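Local coordinates for YopX protein domain-containing protein (Enterococcus faecalis, PDB 2OX7) that is of unknown function but belongs to the YopX family and is built from antiparallel beta sheets in an assembly of four protein chains, at residues K6-D11 against V66-T71; L87-P92 against D129-I134. All blocks are in the same frame, centred on the assembly; numbering follows the deposited sequence.

Interaction 1 (K6-D11 against V66-T71); sequences KFRAWD and VIMQST
Arg8 and selenomethionine Met68 face each other as an antiparallel hydrogen-bonded pair, and their side chains pass at a slant on the sheet face they share with Trp10 and Val66. With CG of Arg8 between its backbone N and carbonyl carbon (chi1 67°), the extended chain runs past Met68, whose SE sits at the edge of the guanidinium, near its plane, 3.5 Å from Arg8 NE. No hydrogen-bond partner satisfies that buried NE in the model. NH2, by contrast, reaches beyond the pair to the carboxylate of Asp85 and the carbonyl of Glu83, which fix the far end of the arginine. Met68 bends at its last torsion, bringing CE against Trp10 CB at 3.7 Å; the indole itself leads away and stacks on His138.

On the other face, Phe7, Ala9, Ile67 and Gln69 meet. CG2 of Ile67 touches Phe7 CD1 at 3.6 Å, while CD1, the end of its other branch, lies 3.8 Å from Ala9 CB. Gln69 runs beside Phe7 in the same direction, amide and ring planes 48° apart, with OE1 3.6 Å from Phe7 CE1. The amide end belongs to a subunit interface: OE1 accepts from NE2 of Gln69 of the second subunit, while this chain's own Gln69 NE2 donates to a water that also accepts from Lys6 N and donates to Ser70 O.

Between the two layers of side chains, Arg8 and Met68 exchange two backbone bonds, as do Trp10 and Val66, and Ser70 N donates to Lys6 O at 2.8 Å. Strand 16-19 flanks 7-11 on its other edge, which makes this contact the pairing of the central strand with one outer strand of what is, within the chain, a three-stranded antiparallel sheet.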
loop_
_atom_site.group_PDB
_atom_site.type_symbol
_atom_site.label_atom_id
_atom_site.label_comp_id
_atom_site.label_asym_id
_atom_site.label_seq_id
_atom_site.Cartn_x
_atom_site.Cartn_y
_atom_site.Cartn_z
ATOM N N LYS A 6 0.061 -21.300 -7.513
ATOM C CA LYS A 6 0.194 -21.760 -8.852
ATOM C C LYS A 6 1.518 -21.209 -9.337
ATOM O O LYS A 6 1.812 -20.013 -9.127
ATOM C CB LYS A 6 -0.980 -21.276 -9.701
ATOM C CG LYS A 6 -0.907 -21.705 -11.127
ATOM C CD LYS A 6 -2.218 -21.365 -11.821
ATOM C CE LYS A 6 -2.407 -22.244 -13.034
ATOM N NZ LYS A 6 -2.989 -23.562 -12.589
ATOM N N PHE A 7 2.332 -22.072 -9.956
ATOM C CA PHE A 7 3.678 -21.688 -10.338
ATOM C C PHE A 7 3.979 -22.001 -11.784
ATOM O O PHE A 7 3.478 -22.995 -12.329
ATOM C CB PHE A 7 4.747 -22.406 -9.462
ATOM C CG PHE A 7 4.584 -22.136 -7.999
ATOM C CD1 PHE A 7 5.096 -20.971 -7.426
ATOM C CD2 PHE A 7 3.889 -23.031 -7.204
ATOM C CE1 PHE A 7 4.908 -20.713 -6.054
ATOM C CE2 PHE A 7 3.687 -22.784 -5.861
ATOM C CZ PHE A 7 4.203 -21.620 -5.284
ATOM N N ARG A 8 4.824 -21.166 -12.377
ATOM C CA ARG A 8 5.433 -21.444 -13.698
ATOM C C ARG A 8 6.948 -21.329 -13.541
ATOM O O ARG A 8 7.447 -20.727 -12.577
ATOM C CB ARG A 8 4.926 -20.491 -14.787
ATOM C CG ARG A 8 5.370 -19.058 -14.584
ATOM C CD ARG A 8 4.755 -18.114 -15.590
ATOM N NE ARG A 8 5.329 -16.763 -15.427
ATOM C CZ ARG A 8 4.926 -15.702 -16.125
ATOM N NH1 ARG A 8 3.929 -15.840 -16.984
ATOM N NH2 ARG A 8 5.493 -14.511 -15.919
ATOM N N ALA A 9 7.688 -21.927 -14.477
ATOM C CA ALA A 9 9.146 -21.935 -14.396
ATOM C C ALA A 9 9.769 -21.680 -15.751
ATOM O O ALA A 9 9.307 -22.206 -16.766
ATOM C CB ALA A 9 9.656 -23.250 -13.862
ATOM N N TRP A 10 10.776 -20.829 -15.762
ATOM C CA TRP A 10 11.523 -20.543 -16.977
ATOM C C TRP A 10 12.742 -21.421 -16.876
ATOM O O TRP A 10 13.476 -21.345 -15.895
ATOM C CB TRP A 10 11.943 -19.088 -17.011
ATOM C CG TRP A 10 12.837 -18.710 -18.168
ATOM C CD1 TRP A 10 14.134 -18.273 -18.087
ATOM C CD2 TRP A 10 12.490 -18.695 -19.553
ATOM N NE1 TRP A 10 14.612 -17.994 -19.343
ATOM C CE2 TRP A 10 13.629 -18.245 -20.262
ATOM C CE3 TRP A 10 11.322 -19.003 -20.267
ATOM C CZ2 TRP A 10 13.640 -18.097 -21.654
ATOM C CZ3 TRP A 10 11.333 -18.888 -21.644
ATOM C CH2 TRP A 10 12.496 -18.426 -22.331
ATOM N N ASP A 11 12.909 -22.284 -17.877
ATOM C CA ASP A 11 14.083 -23.161 -17.976
ATOM C C ASP A 11 15.121 -22.377 -18.752
ATOM O O ASP A 11 14.929 -22.123 -19.927
ATOM C CB ASP A 11 13.687 -24.412 -18.747
ATOM C CG ASP A 11 14.830 -25.423 -18.897
ATOM O OD1 ASP A 11 16.024 -25.058 -18.757
ATOM O OD2 ASP A 11 14.484 -26.603 -19.143
ATOM N N VAL A 66 13.784 -20.931 -13.019
ATOM C CA VAL A 66 13.441 -19.707 -12.291
ATOM C C VAL A 66 11.942 -19.786 -12.028
ATOM O O VAL A 66 11.163 -19.827 -12.983
ATOM C CB VAL A 66 13.772 -18.456 -13.135
ATOM C CG1 VAL A 66 13.255 -17.183 -12.466
ATOM C CG2 VAL A 66 15.291 -18.361 -13.404
ATOM N N ILE A 67 11.537 -19.819 -10.757
ATOM C CA ILE A 67 10.112 -19.979 -10.407
ATOM C C ILE A 67 9.422 -18.612 -10.281
ATOM O O ILE A 67 10.047 -17.632 -9.811
ATOM C CB ILE A 67 9.926 -20.763 -9.093
ATOM C CG1 ILE A 67 10.553 -22.150 -9.206
ATOM C CG2 ILE A 67 8.438 -20.941 -8.740
ATOM C CD1 ILE A 67 9.758 -23.137 -10.073
HETATM N N MSE A 68 8.150 -18.572 -10.709
HETATM C CA MSE A 68 7.312 -17.365 -10.614
HETATM C C MSE A 68 5.951 -17.821 -10.159
HETATM O O MSE A 68 5.447 -18.846 -10.643
HETATM C CB MSE A 68 7.205 -16.657 -11.968
HETATM C CG MSE A 68 8.501 -15.991 -12.420
HETATM SE SE MSE A 68 8.499 -15.795 -14.385
HETATM C CE MSE A 68 9.389 -17.515 -14.839
ATOM N N GLN A 69 5.333 -17.060 -9.246
ATOM C CA GLN A 69 4.059 -17.474 -8.699
ATOM C C GLN A 69 2.945 -16.617 -9.274
ATOM O O GLN A 69 3.153 -15.442 -9.584
ATOM C CB GLN A 69 4.077 -17.335 -7.163
ATOM C CG GLN A 69 2.791 -17.833 -6.523
ATOM C CD GLN A 69 2.875 -17.935 -4.986
ATOM O OE1 GLN A 69 3.935 -17.711 -4.390
ATOM N NE2 GLN A 69 1.763 -18.329 -4.367
ATOM N N SER A 70 1.774 -17.209 -9.402
ATOM C CA SER A 70 0.582 -16.411 -9.746
ATOM C C SER A 70 0.219 -15.418 -8.646
ATOM O O SER A 70 0.185 -15.773 -7.428
ATOM C CB SER A 70 -0.596 -17.307 -10.019
ATOM O OG SER A 70 -1.801 -16.552 -10.188
ATOM N N THR A 71 -0.131 -14.206 -9.065
ATOM C CA THR A 71 -0.606 -13.174 -8.103
ATOM C C THR A 71 -2.033 -13.412 -7.660
ATOM O O THR A 71 -2.509 -12.748 -6.709
ATOM C CB THR A 71 -0.614 -11.773 -8.719
ATOM O OG1 THR A 71 -1.556 -11.749 -9.791
ATOM C CG2 THR A 71 0.790 -11.360 -9.246
HETATM O O HOH W 1 -0.345 -18.418 -6.446
#

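Interaction 2 (L87-P92 against D129-I134); sequences LVYDAP and DGYLVI
Strands 85-89 and 131-136 pair antiparallel at one side of a four-stranded sheet, and this contact takes in the end where 85-89 leaves the sheet through an inverse gamma turn centred on Asp90. Val88 and Leu132 form the hydrogen-bonded pair, each N donating to the other's carbonyl O. Tyr89 and Tyr131, a non-hydrogen-bonded pair, bring their rings together obliquely, planes 59° apart. Tyr89 CD1 lies over one face of the Tyr131 ring, off toward its rim, and Tyr89 CB makes an off-centre CH-pi contact with the same ring; Trp113 also meets Tyr131. Leu87 adds CD2 against Tyr131 CB and CD1 against Val133 CG2, each at 4.0 Å.

On the reverse face, CD1 of Leu132 rests 3.6 Å from Asp90 CG, while the carboxylate oxygens pair with Lys76 and Arg99. Where the strands give way to loops, Asp90 N donates to Gly130 O at 2.8 Å. Tyr89 CG stands anti to N (chi1 -172°), sending the ring across Asp129 until OH accepts from Asp129 N at 2.9 Å. A water in the plane of the Tyr89 ring, 2.7 Å from OH, donates to Asp129 OD2.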
loop_
_atom_site.group_PDB
_atom_site.type_symbol
_atom_site.label_atom_id
_atom_site.label_comp_id
_atom_site.label_asym_id
_atom_site.label_seq_id
_atom_site.Cartn_x
_atom_site.Cartn_y
_atom_site.Cartn_z
ATOM N N LEU A 87 2.896 -5.744 -18.093
ATOM C CA LEU A 87 1.527 -5.272 -18.394
ATOM C C LEU A 87 1.574 -3.934 -19.098
ATOM O O LEU A 87 2.478 -3.121 -18.833
ATOM C CB LEU A 87 0.720 -5.108 -17.111
ATOM C CG LEU A 87 0.098 -6.386 -16.533
ATOM C CD1 LEU A 87 1.092 -7.477 -16.179
ATOM C CD2 LEU A 87 -0.622 -5.907 -15.285
ATOM N N VAL A 88 0.606 -3.699 -19.970
ATOM C CA VAL A 88 0.438 -2.387 -20.581
ATOM C C VAL A 88 -0.973 -1.898 -20.391
ATOM O O VAL A 88 -1.904 -2.706 -20.365
ATOM C CB VAL A 88 0.746 -2.394 -22.095
ATOM C CG1 VAL A 88 2.227 -2.572 -22.285
ATOM C CG2 VAL A 88 -0.106 -3.430 -22.825
ATOM N N TYR A 89 -1.131 -0.589 -20.276
ATOM C CA TYR A 89 -2.457 0.027 -20.250
ATOM C C TYR A 89 -3.075 0.033 -21.654
ATOM O O TYR A 89 -2.458 0.516 -22.634
ATOM C CB TYR A 89 -2.332 1.461 -19.717
ATOM C CG TYR A 89 -3.671 2.094 -19.488
ATOM C CD1 TYR A 89 -4.521 1.622 -18.497
ATOM C CD2 TYR A 89 -4.076 3.193 -20.247
ATOM C CE1 TYR A 89 -5.760 2.194 -18.295
ATOM C CE2 TYR A 89 -5.305 3.773 -20.050
ATOM C CZ TYR A 89 -6.130 3.294 -19.044
ATOM O OH TYR A 89 -7.377 3.877 -18.831
ATOM N N ASP A 90 -4.289 -0.483 -21.767
ATOM C CA ASP A 90 -4.852 -0.827 -23.068
ATOM C C ASP A 90 -5.569 0.388 -23.696
ATOM O O ASP A 90 -6.737 0.330 -24.078
ATOM C CB ASP A 90 -5.723 -2.082 -22.951
ATOM C CG ASP A 90 -6.248 -2.571 -24.297
ATOM O OD1 ASP A 90 -5.500 -2.433 -25.294
ATOM O OD2 ASP A 90 -7.393 -3.103 -24.348
ATOM N N ALA A 91 -4.845 1.502 -23.762
ATOM C CA ALA A 91 -5.382 2.718 -24.390
ATOM C C ALA A 91 -5.303 2.512 -25.897
ATOM O O ALA A 91 -4.423 1.789 -26.359
ATOM C CB ALA A 91 -4.586 3.930 -23.950
ATOM N N PRO A 92 -6.191 3.174 -26.678
ATOM C CA PRO A 92 -6.138 2.996 -28.145
ATOM C C PRO A 92 -4.718 3.285 -28.644
ATOM O O PRO A 92 -4.107 4.273 -28.244
ATOM C CB PRO A 92 -7.106 4.067 -28.657
ATOM C CG PRO A 92 -8.084 4.235 -27.516
ATOM C CD PRO A 92 -7.235 4.136 -26.279
ATOM N N ASP A 129 -9.439 1.898 -19.162
ATOM C CA ASP A 129 -9.049 1.032 -20.308
ATOM C C ASP A 129 -8.460 -0.325 -19.866
ATOM O O ASP A 129 -8.392 -1.266 -20.662
ATOM C CB ASP A 129 -8.088 1.735 -21.293
ATOM C CG ASP A 129 -8.713 2.947 -21.955
ATOM O OD1 ASP A 129 -9.939 2.958 -22.176
ATOM O OD2 ASP A 129 -7.950 3.882 -22.246
ATOM N N GLY A 130 -8.062 -0.430 -18.600
ATOM C CA GLY A 130 -7.606 -1.730 -18.097
ATOM C C GLY A 130 -6.197 -2.054 -18.594
ATOM O O GLY A 130 -5.646 -1.328 -19.434
ATOM N N TYR A 131 -5.617 -3.122 -18.048
ATOM C CA TYR A 131 -4.223 -3.553 -18.358
ATOM C C TYR A 131 -4.260 -4.943 -18.968
ATOM O O TYR A 131 -5.108 -5.799 -18.598
ATOM C CB TYR A 131 -3.293 -3.602 -17.098
ATOM C CG TYR A 131 -2.929 -2.237 -16.641
ATOM C CD1 TYR A 131 -1.705 -1.676 -17.017
ATOM C CD2 TYR A 131 -3.841 -1.446 -15.932
ATOM C CE1 TYR A 131 -1.372 -0.386 -16.642
ATOM C CE2 TYR A 131 -3.505 -0.133 -15.542
ATOM C CZ TYR A 131 -2.277 0.385 -15.916
ATOM O OH TYR A 131 -1.916 1.690 -15.608
ATOM N N LEU A 132 -3.277 -5.202 -19.813
ATOM C CA LEU A 132 -3.148 -6.500 -20.465
ATOM C C LEU A 132 -1.731 -7.032 -20.311
ATOM O O LEU A 132 -0.797 -6.269 -20.402
ATOM C CB LEU A 132 -3.467 -6.333 -21.941
ATOM C CG LEU A 132 -4.946 -6.179 -22.346
ATOM C CD1 LEU A 132 -5.045 -5.926 -23.862
ATOM C CD2 LEU A 132 -5.704 -7.463 -21.983
ATOM N N VAL A 133 -1.598 -8.337 -20.098
ATOM C CA VAL A 133 -0.279 -8.987 -20.077
ATOM C C VAL A 133 0.190 -9.098 -21.545
ATOM O O VAL A 133 -0.479 -9.737 -22.362
ATOM C CB VAL A 133 -0.363 -10.395 -19.560
ATOM C CG1 VAL A 133 1.042 -11.076 -19.623
ATOM C CG2 VAL A 133 -0.822 -10.396 -18.084
ATOM N N ILE A 134 1.354 -8.551 -21.847
ATOM C CA ILE A 134 1.845 -8.629 -23.235
ATOM C C ILE A 134 3.188 -9.364 -23.380
ATOM O O ILE A 134 3.797 -9.357 -24.452
ATOM C CB ILE A 134 1.881 -7.272 -23.868
ATOM C CG1 ILE A 134 2.813 -6.314 -23.083
ATOM C CG2 ILE A 134 0.442 -6.819 -24.152
ATOM C CD1 ILE A 134 3.246 -5.161 -23.935
HETATM O O HOH W 2 -7.790 6.156 -20.119
#

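How the interactions relate
Both contacts are antiparallel strand pairings, but they belong to different sheets, with centres about 22 Å apart and nearest atoms about 6 Å apart. Interaction 1 is buried, about 4 Å from the centre of the chain, and reaches the second subunit; interaction 2 lies about 18 Å from that centre, is only partly buried, and touches no other protein chain of the assembly. In interaction 1 an arginine, a selenomethionine and apolar groups pack on a regular strand pair, with the Gln69 amide and a water at the end facing the second subunit; in interaction 2 the polar groups gather where the strands run out into loops. In sequence, both strands of interaction 1 are complete before the first of interaction 2.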